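Local atomic coordinates of protease Do-like 8, chloroplastic (Arabidopsis thaliana, PDB entry 4IC6), a protein that probably cleaves proteins as a serine endopeptidase of the Deg/HtrA family in the thylakoids of chloroplasts. Residues A[100-105]-A[128-133]. The protein carries 1 engineered substitution. Sequence-based numbering, arbitrary orientation.
Sequences GRVNIL and AVLKVD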
loop_
_atom_site.group_PDB
_atom_site.type_symbol
_atom_site.label_atom_id
_atom_site.label_comp_id
_atom_site.label_asym_id
_atom_site.label_seq_id
_atom_site.Cartn_x
_atom_site.Cartn_y
_atom_site.Cartn_z
ATOM N N GLY A 100 28.873 -11.181 16.353
ATOM C CA GLY A 100 27.767 -10.845 17.224
ATOM C C GLY A 100 28.183 -10.438 18.617
ATOM O O GLY A 100 29.248 -10.830 19.104
ATOM N N ARG A 101 27.341 -9.625 19.251
ATOM C CA ARG A 101 27.429 -9.395 20.684
ATOM C C ARG A 101 26.344 -10.256 21.319
ATOM O O ARG A 101 25.162 -10.118 20.997
ATOM C CB ARG A 101 27.229 -7.914 21.021
ATOM N N VAL A 102 26.743 -11.162 22.206
ATOM C CA VAL A 102 25.783 -12.076 22.805
ATOM C C VAL A 102 25.501 -11.745 24.267
ATOM O O VAL A 102 26.422 -11.662 25.092
ATOM C CB VAL A 102 26.246 -13.538 22.693
ATOM C CG1 VAL A 102 25.183 -14.465 23.231
ATOM C CG2 VAL A 102 26.584 -13.886 21.228
ATOM N N ASN A 103 24.224 -11.552 24.584
ATOM C CA ASN A 103 23.810 -11.286 25.957
ATOM C C ASN A 103 23.160 -12.498 26.602
ATOM O O ASN A 103 22.193 -13.038 26.089
ATOM C CB ASN A 103 22.861 -10.089 26.028
ATOM C CG ASN A 103 23.592 -8.781 26.056
ATOM O OD1 ASN A 103 23.387 -7.924 25.188
ATOM N ND2 ASN A 103 24.468 -8.614 27.047
ATOM N N ILE A 104 23.688 -12.892 27.755
ATOM C CA ILE A 104 23.223 -14.069 28.468
ATOM C C ILE A 104 22.790 -13.754 29.901
ATOM O O ILE A 104 23.550 -13.171 30.694
ATOM C CB ILE A 104 24.324 -15.131 28.531
ATOM C CG1 ILE A 104 25.069 -15.201 27.197
ATOM C CG2 ILE A 104 23.740 -16.474 28.943
ATOM C CD1 ILE A 104 25.987 -16.392 27.068
ATOM N N LEU A 105 21.575 -14.172 30.233
ATOM C CA LEU A 105 21.000 -13.979 31.559
ATOM C C LEU A 105 21.688 -14.868 32.600
ATOM O O LEU A 105 21.671 -16.102 32.491
ATOM C CB LEU A 105 19.502 -14.298 31.523
ATOM C CG LEU A 105 18.677 -13.966 32.773
ATOM C CD1 LEU A 105 18.692 -12.458 33.056
ATOM C CD2 LEU A 105 17.246 -14.468 32.610
ATOM N N ALA A 128 22.752 -20.759 12.228
ATOM C CA ALA A 128 24.120 -20.281 12.441
ATOM C C ALA A 128 24.541 -20.688 13.834
ATOM O O ALA A 128 23.705 -20.813 14.729
ATOM C CB ALA A 128 24.194 -18.769 12.291
ATOM N N VAL A 129 25.841 -20.904 14.014
ATOM C CA VAL A 129 26.362 -21.261 15.316
ATOM C C VAL A 129 27.464 -20.280 15.708
ATOM O O VAL A 129 28.387 -20.042 14.935
ATOM C CB VAL A 129 26.905 -22.708 15.308
ATOM C CG1 VAL A 129 27.463 -23.086 16.688
ATOM C CG2 VAL A 129 25.803 -23.674 14.905
ATOM N N LEU A 130 27.336 -19.694 16.896
ATOM C CA LEU A 130 28.375 -18.821 17.436
ATOM C C LEU A 130 29.061 -19.517 18.605
ATOM O O LEU A 130 28.590 -20.545 19.108
ATOM C CB LEU A 130 27.806 -17.476 17.894
ATOM C CG LEU A 130 26.963 -16.676 16.897
ATOM C CD1 LEU A 130 26.623 -15.324 17.498
ATOM C CD2 LEU A 130 27.703 -16.492 15.591
ATOM N N LYS A 131 30.172 -18.952 19.040
ATOM C CA LYS A 131 30.902 -19.519 20.159
ATOM C C LYS A 131 31.238 -18.390 21.112
ATOM O O LYS A 131 31.820 -17.378 20.709
ATOM C CB LYS A 131 32.150 -20.235 19.655
ATOM C CG LYS A 131 33.128 -20.680 20.709
ATOM C CD LYS A 131 32.595 -21.850 21.522
ATOM C CE LYS A 131 33.691 -22.327 22.495
ATOM N NZ LYS A 131 34.361 -23.566 22.020
ATOM N N VAL A 132 30.850 -18.572 22.372
ATOM C CA VAL A 132 31.029 -17.583 23.432
ATOM C C VAL A 132 32.047 -18.110 24.441
ATOM O O VAL A 132 32.082 -19.304 24.721
ATOM C CB VAL A 132 29.658 -17.328 24.125
ATOM C CG1 VAL A 132 29.805 -17.183 25.610
ATOM C CG2 VAL A 132 28.947 -16.126 23.510
ATOM N N ASP A 133 32.886 -17.234 24.980
ATOM C CA ASP A 133 33.858 -17.641 25.998
ATOM C C ASP A 133 33.334 -17.279 27.399
ATOM O O ASP A 133 33.475 -16.141 27.847
ATOM C CB ASP A 133 35.218 -16.985 25.719
ATOM C CG ASP A 133 36.273 -17.357 26.744
ATOM O OD1 ASP A 133 36.047 -18.322 27.507
ATOM O OD2 ASP A 133 37.334 -16.684 26.783
#
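No polar bond joins Val102 to Leu130 or Val132; the contact is wholly apolar, made by methyl groups and CB of Val102. Strand 111-122 separates strands 98-105 and 127-131 in the sheet, so the two segments meet through side chains turned toward each other on one side of it, with the CA atoms of Val102 and Val132 7.6 Å apart. Val102 is the shared partner. Its CB lies 3.8 Å from CG2 of Val132, a methyl that also reaches CG2 of Val102 at 4.0 Å, so that one branch of Val132 meets the fork of the other valine. With CG1 anti to the backbone N (chi1 -176°), Val102 holds CG2 beside that nitrogen, from where it touches CD1 of Leu130 at 4.0 Å. The same CD1 comes within 4.6 Å of CA of Gly100, which has no side chain to crowd that methyl. The second branch of Val132, CG1, meets CD1 of Ile104 at 4.2 Å, the two side chains running past each other in opposite senses. Val132 thus engages both partners with separate methyls, although its chi1 of 140° is away from a staggered position.

Val43 on strand 42-47 packs against Val102 and Ile104, Leu139 also touches Ile104, and Ile78 on strand 77-80 touches Leu130. The backbone of Arg101 and Asn103 pairs with Phe46 and Asn44, closing the first six-stranded barrel of the trypsin-like domain. The side chain of Leu130 is about 12 Å from that of Asp126, the predicted charge-relay aspartate. Since all four touching side chains are apolar and buried, the contact is a piece of barrel core held by close packing and exclusion of water; with no direct bond, alignment probably rests on backbone hydrogen bonds to neighbouring strands.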